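Long-range contact in polyketide synthase PksL (Bacillus subtilis, PDB 5E1V), which probably dehydrates beta-hydroxyacyl intermediates to alpha,beta-unsaturated ones, as a monomeric dehydratase domain of the bacillaene trans-AT polyketide synthase with a double-hotdog fold: residues P30-R43 with G185-G197. Residues are numbered along the deposited sequence; the frame is centred on the assembly and turned at random.
Sequences PGLAYIDIIYQIFR and GFMFHPTLIDGSG
Asp36 reaches from helix 34-44 to two successive backbone amides: its OD1 accepts from Met187 N at 2.7 Å, met nearly along the C-O bond, and from Phe188 N at 2.8 Å through the anti lone pair. Asp36 CG lies anti to its own N (chi1 -167°), carrying the carboxylate across to the loop. The other oxygen, OD2, takes Gln40 NE2 on its syn side. That amide nitrogen also donates to Gly185 O (3.0 Å), linking the carboxylate to the start of the loop. Arg43 NH2 donates to Gln40 OE1 and weakly to Gly185 O, while Met187 CG sits 3.5 Å above the centre of the Arg43 guanidinium. Further along, the edge of Phe188 meets the face of Tyr39, centroids 5.0 Å apart and planes at 67°, and Phe223 makes a second edge-to-face pair with Phe188. Water 1 bridges Phe188 O to Leu32 O and Asp36 N. Beyond it, apolar contacts take over between the side chains: Ala33 CB packs on Pro190 CG (3.8 Å), and Leu32 lies against Ile193 CG2. At the far end water 2 joins Leu32 N to Asp194 OD1. His189, opening an HPTLID run that probably corresponds to the HPxLLD motif of these dehydratases, N-caps helix 190-203, its ND1 accepting from Thr191 N in the ring plane. The contact joins helices 34-44 and 190-203, from segments of two HotDog-clan families, consistent with a double-hotdog fold. With Asp36 buried and gripped through both oxygens, its carboxylate is probably ionised, its charge eased by the amides, and those amides and Gln40 hold the Gly185-Phe188 backbone along helix 34-44.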
loop_
_atom_site.group_PDB
_atom_site.type_symbol
_atom_site.label_atom_id
_atom_site.label_comp_id
_atom_site.label_asym_id
_atom_site.label_seq_id
_atom_site.Cartn_x
_atom_site.Cartn_y
_atom_site.Cartn_z
ATOM N N PRO A 30 0.724 7.929 -0.015
ATOM C CA PRO A 30 1.322 6.709 -0.565
ATOM C C PRO A 30 0.326 5.994 -1.452
ATOM O O PRO A 30 -0.865 5.863 -1.158
ATOM C CB PRO A 30 1.733 5.869 0.675
ATOM C CG PRO A 30 1.674 6.802 1.822
ATOM C CD PRO A 30 0.683 7.886 1.454
ATOM N N GLY A 31 0.809 5.592 -2.609
ATOM C CA GLY A 31 -0.041 4.908 -3.537
ATOM C C GLY A 31 -0.623 3.647 -2.920
ATOM O O GLY A 31 -1.642 3.231 -3.331
ATOM N N LEU A 32 0.065 3.022 -1.980
ATOM C CA LEU A 32 -0.404 1.751 -1.348
ATOM C C LEU A 32 -1.585 1.993 -0.350
ATOM O O LEU A 32 -2.232 1.067 0.068
ATOM C CB LEU A 32 0.725 1.020 -0.662
ATOM C CG LEU A 32 1.699 0.364 -1.680
ATOM C CD1 LEU A 32 2.924 -0.090 -0.925
ATOM C CD2 LEU A 32 1.006 -0.822 -2.326
ATOM N N ALA A 33 -1.872 3.268 -0.099
ATOM C CA ALA A 33 -2.999 3.676 0.714
ATOM C C ALA A 33 -4.303 3.530 0.005
ATOM O O ALA A 33 -5.355 3.533 0.620
ATOM C CB ALA A 33 -2.794 5.113 1.200
ATOM N N TYR A 34 -4.280 3.378 -1.330
ATOM C CA TYR A 34 -5.559 3.172 -2.070
ATOM C C TYR A 34 -6.288 1.888 -1.687
ATOM O O TYR A 34 -7.514 1.752 -1.962
ATOM C CB TYR A 34 -5.282 3.221 -3.606
ATOM C CG TYR A 34 -5.078 4.588 -4.142
ATOM C CD1 TYR A 34 -6.023 5.538 -3.984
ATOM C CD2 TYR A 34 -3.915 4.925 -4.811
ATOM C CE1 TYR A 34 -5.876 6.835 -4.548
ATOM C CE2 TYR A 34 -3.718 6.174 -5.375
ATOM C CZ TYR A 34 -4.704 7.119 -5.303
ATOM O OH TYR A 34 -4.518 8.369 -5.809
ATOM N N ILE A 35 -5.562 0.863 -1.264
ATOM C CA ILE A 35 -6.208 -0.417 -0.841
ATOM C C ILE A 35 -7.215 -0.180 0.317
ATOM O O ILE A 35 -8.406 -0.533 0.235
ATOM C CB ILE A 35 -5.167 -1.466 -0.451
ATOM C CG1 ILE A 35 -4.308 -1.777 -1.712
ATOM C CG2 ILE A 35 -5.856 -2.689 0.055
ATOM C CD1 ILE A 35 -3.038 -2.487 -1.415
ATOM N N ASP A 36 -6.699 0.519 1.354
ATOM C CA ASP A 36 -7.563 0.908 2.480
ATOM C C ASP A 36 -8.715 1.787 2.045
ATOM O O ASP A 36 -9.882 1.461 2.379
ATOM C CB ASP A 36 -6.797 1.473 3.649
ATOM C CG ASP A 36 -7.685 1.563 4.874
ATOM O OD1 ASP A 36 -7.923 0.499 5.481
ATOM O OD2 ASP A 36 -8.181 2.677 5.106
ATOM N N ILE A 37 -8.431 2.844 1.268
ATOM C CA ILE A 37 -9.431 3.733 0.742
ATOM C C ILE A 37 -10.602 2.935 0.090
ATOM O O ILE A 37 -11.785 3.086 0.483
ATOM C CB ILE A 37 -8.823 4.808 -0.165
ATOM C CG1 ILE A 37 -8.043 5.836 0.664
ATOM C CG2 ILE A 37 -9.892 5.442 -1.034
ATOM C CD1 ILE A 37 -6.997 6.565 -0.096
ATOM N N ILE A 38 -10.253 2.066 -0.849
ATOM C CA ILE A 38 -11.254 1.385 -1.616
ATOM C C ILE A 38 -12.078 0.378 -0.779
ATOM O O ILE A 38 -13.298 0.420 -0.832
ATOM C CB ILE A 38 -10.654 0.704 -2.850
ATOM C CG1 ILE A 38 -10.091 1.759 -3.777
ATOM C CG2 ILE A 38 -11.787 -0.013 -3.636
ATOM C CD1 ILE A 38 -9.177 1.144 -4.816
ATOM N N TYR A 39 -11.418 -0.393 0.104
ATOM C CA TYR A 39 -12.108 -1.413 0.888
ATOM C C TYR A 39 -13.005 -0.721 1.925
ATOM O O TYR A 39 -14.096 -1.273 2.238
ATOM C CB TYR A 39 -11.120 -2.373 1.558
ATOM C CG TYR A 39 -10.699 -3.547 0.682
ATOM C CD1 TYR A 39 -9.613 -3.485 -0.164
ATOM C CD2 TYR A 39 -11.467 -4.714 0.644
ATOM C CE1 TYR A 39 -9.313 -4.524 -1.031
ATOM C CE2 TYR A 39 -11.107 -5.749 -0.170
ATOM C CZ TYR A 39 -10.015 -5.632 -1.011
ATOM O OH TYR A 39 -9.654 -6.705 -1.814
ATOM N N GLN A 40 -12.585 0.465 2.423
ATOM C CA GLN A 40 -13.501 1.254 3.336
ATOM C C GLN A 40 -14.827 1.580 2.696
ATOM O O GLN A 40 -15.847 1.530 3.372
ATOM C CB GLN A 40 -12.870 2.540 3.862
ATOM C CG GLN A 40 -11.671 2.248 4.709
ATOM C CD GLN A 40 -11.877 2.234 6.199
ATOM O OE1 GLN A 40 -13.006 2.333 6.708
ATOM N NE2 GLN A 40 -10.745 2.278 6.918
ATOM N N ILE A 41 -14.788 2.023 1.438
ATOM C CA ILE A 41 -15.923 2.391 0.682
ATOM C C ILE A 41 -16.912 1.190 0.542
ATOM O O ILE A 41 -18.121 1.302 0.779
ATOM C CB ILE A 41 -15.502 2.926 -0.691
ATOM C CG1 ILE A 41 -14.848 4.313 -0.498
ATOM C CG2 ILE A 41 -16.708 3.116 -1.593
ATOM C CD1 ILE A 41 -14.046 4.689 -1.677
ATOM N N PHE A 42 -16.395 0.060 0.130
ATOM C CA PHE A 42 -17.294 -1.119 -0.034
ATOM C C PHE A 42 -17.820 -1.625 1.275
ATOM O O PHE A 42 -18.989 -2.105 1.359
ATOM C CB PHE A 42 -16.492 -2.171 -0.738
ATOM C CG PHE A 42 -16.474 -1.944 -2.249
ATOM C CD1 PHE A 42 -17.472 -2.446 -3.050
ATOM C CD2 PHE A 42 -15.503 -1.131 -2.831
ATOM C CE1 PHE A 42 -17.396 -2.243 -4.420
ATOM C CE2 PHE A 42 -15.495 -0.838 -4.172
ATOM C CZ PHE A 42 -16.445 -1.407 -4.960
ATOM N N ARG A 43 -16.989 -1.545 2.325
ATOM C CA ARG A 43 -17.442 -1.930 3.673
ATOM C C ARG A 43 -18.654 -1.076 4.097
ATOM O O ARG A 43 -19.607 -1.600 4.763
ATOM C CB ARG A 43 -16.343 -1.808 4.714
ATOM C CG ARG A 43 -16.853 -2.256 6.085
ATOM C CD ARG A 43 -15.718 -2.496 7.080
ATOM N NE ARG A 43 -15.055 -1.223 7.411
ATOM C CZ ARG A 43 -14.158 -1.105 8.404
ATOM N NH1 ARG A 43 -13.902 -2.164 9.141
ATOM N NH2 ARG A 43 -13.582 0.051 8.643
ATOM N N GLY A 185 -9.911 1.597 13.277
ATOM C CA GLY A 185 -10.792 1.991 12.188
ATOM C C GLY A 185 -10.292 1.634 10.790
ATOM O O GLY A 185 -11.042 1.704 9.814
ATOM N N PHE A 186 -9.079 1.188 10.692
ATOM C CA PHE A 186 -8.524 0.791 9.392
ATOM C C PHE A 186 -8.816 -0.661 8.972
ATOM O O PHE A 186 -9.112 -1.550 9.814
ATOM C CB PHE A 186 -6.991 1.035 9.482
ATOM C CG PHE A 186 -6.675 2.441 9.473
ATOM C CD1 PHE A 186 -6.585 3.130 10.659
ATOM C CD2 PHE A 186 -6.482 3.142 8.263
ATOM C CE1 PHE A 186 -6.384 4.508 10.680
ATOM C CE2 PHE A 186 -6.258 4.483 8.249
ATOM C CZ PHE A 186 -6.193 5.191 9.479
ATOM N N MET A 187 -8.705 -0.914 7.661
ATOM C CA MET A 187 -8.936 -2.263 7.152
ATOM C C MET A 187 -7.591 -2.861 6.683
ATOM O O MET A 187 -7.249 -3.989 6.990
ATOM C CB MET A 187 -9.927 -2.247 6.046
ATOM C CG MET A 187 -11.316 -1.886 6.481
ATOM S SD MET A 187 -12.525 -2.029 5.170
ATOM C CE MET A 187 -12.527 -3.767 4.970
ATOM N N PHE A 188 -6.855 -2.088 5.879
ATOM C CA PHE A 188 -5.532 -2.478 5.440
ATOM C C PHE A 188 -4.611 -1.296 5.671
ATOM O O PHE A 188 -4.433 -0.419 4.773
ATOM C CB PHE A 188 -5.653 -2.973 3.960
ATOM C CG PHE A 188 -6.574 -4.119 3.872
ATOM C CD1 PHE A 188 -6.111 -5.358 4.304
ATOM C CD2 PHE A 188 -7.885 -4.019 3.363
ATOM C CE1 PHE A 188 -6.972 -6.462 4.332
ATOM C CE2 PHE A 188 -8.727 -5.118 3.412
ATOM C CZ PHE A 188 -8.255 -6.348 3.922
ATOM N N HIS A 189 -4.061 -1.249 6.916
ATOM C CA HIS A 189 -3.441 -0.048 7.336
ATOM C C HIS A 189 -2.364 0.401 6.382
ATOM O O HIS A 189 -1.365 -0.295 6.210
ATOM C CB HIS A 189 -2.816 -0.190 8.742
ATOM C CG HIS A 189 -2.699 1.120 9.450
ATOM N ND1 HIS A 189 -1.718 2.016 9.164
ATOM C CD2 HIS A 189 -3.380 1.626 10.504
ATOM C CE1 HIS A 189 -1.836 3.062 9.933
ATOM N NE2 HIS A 189 -2.866 2.865 10.740
ATOM N N PRO A 190 -2.498 1.620 5.786
ATOM C CA PRO A 190 -1.370 2.116 4.923
ATOM C C PRO A 190 0.054 2.078 5.423
ATOM O O PRO A 190 0.891 1.792 4.688
ATOM C CB PRO A 190 -1.784 3.497 4.583
ATOM C CG PRO A 190 -3.336 3.400 4.592
ATOM C CD PRO A 190 -3.576 2.634 5.817
ATOM N N THR A 191 0.317 2.245 6.699
ATOM C CA THR A 191 1.660 2.036 7.229
ATOM C C THR A 191 2.180 0.612 7.172
ATOM O O THR A 191 3.350 0.320 6.848
ATOM C CB THR A 191 1.633 2.563 8.703
ATOM O OG1 THR A 191 1.324 3.984 8.653
ATOM C CG2 THR A 191 2.918 2.455 9.290
ATOM N N LEU A 192 1.302 -0.330 7.445
ATOM C CA LEU A 192 1.663 -1.733 7.290
ATOM C C LEU A 192 1.906 -2.053 5.829
ATOM O O LEU A 192 2.862 -2.718 5.513
ATOM C CB LEU A 192 0.563 -2.563 7.869
ATOM C CG LEU A 192 0.310 -2.547 9.393
ATOM C CD1 LEU A 192 -0.763 -3.501 9.731
ATOM C CD2 LEU A 192 1.598 -2.901 10.126
ATOM N N ILE A 193 1.022 -1.595 4.922
ATOM C CA ILE A 193 1.162 -1.956 3.518
ATOM C C ILE A 193 2.386 -1.181 2.944
ATOM O O ILE A 193 3.254 -1.779 2.339
ATOM C CB ILE A 193 -0.073 -1.661 2.642
ATOM C CG1 ILE A 193 -1.409 -2.146 3.277
ATOM C CG2 ILE A 193 0.166 -2.326 1.271
ATOM C CD1 ILE A 193 -1.451 -3.560 3.728
ATOM N N ASP A 194 2.486 0.123 3.186
ATOM C CA ASP A 194 3.633 0.849 2.693
ATOM C C ASP A 194 4.967 0.253 3.228
ATOM O O ASP A 194 5.960 0.099 2.495
ATOM C CB ASP A 194 3.488 2.369 2.904
ATOM C CG ASP A 194 4.617 3.127 2.315
ATOM O OD1 ASP A 194 4.660 3.291 1.046
ATOM O OD2 ASP A 194 5.511 3.486 3.125
ATOM N N GLY A 195 4.991 -0.030 4.524
ATOM C CA GLY A 195 6.181 -0.634 5.168
ATOM C C GLY A 195 6.585 -1.940 4.490
ATOM O O GLY A 195 7.775 -2.266 4.386
ATOM N N SER A 196 5.594 -2.694 4.028
ATOM C CA SER A 196 5.834 -3.926 3.320
ATOM C C SER A 196 6.503 -3.690 1.945
ATOM O O SER A 196 7.405 -4.488 1.575
ATOM C CB SER A 196 4.548 -4.726 3.157
ATOM O OG SER A 196 3.984 -5.188 4.413
ATOM N N GLY A 197 6.056 -2.611 1.238
ATOM C CA GLY A 197 6.664 -2.045 0.020
ATOM C C GLY A 197 8.102 -1.621 0.265
ATOM O O GLY A 197 8.982 -1.896 -0.547
HETATM O O HOH W 1 -3.891 0.770 2.247
HETATM O O HOH W 2 2.895 3.484 -1.327
#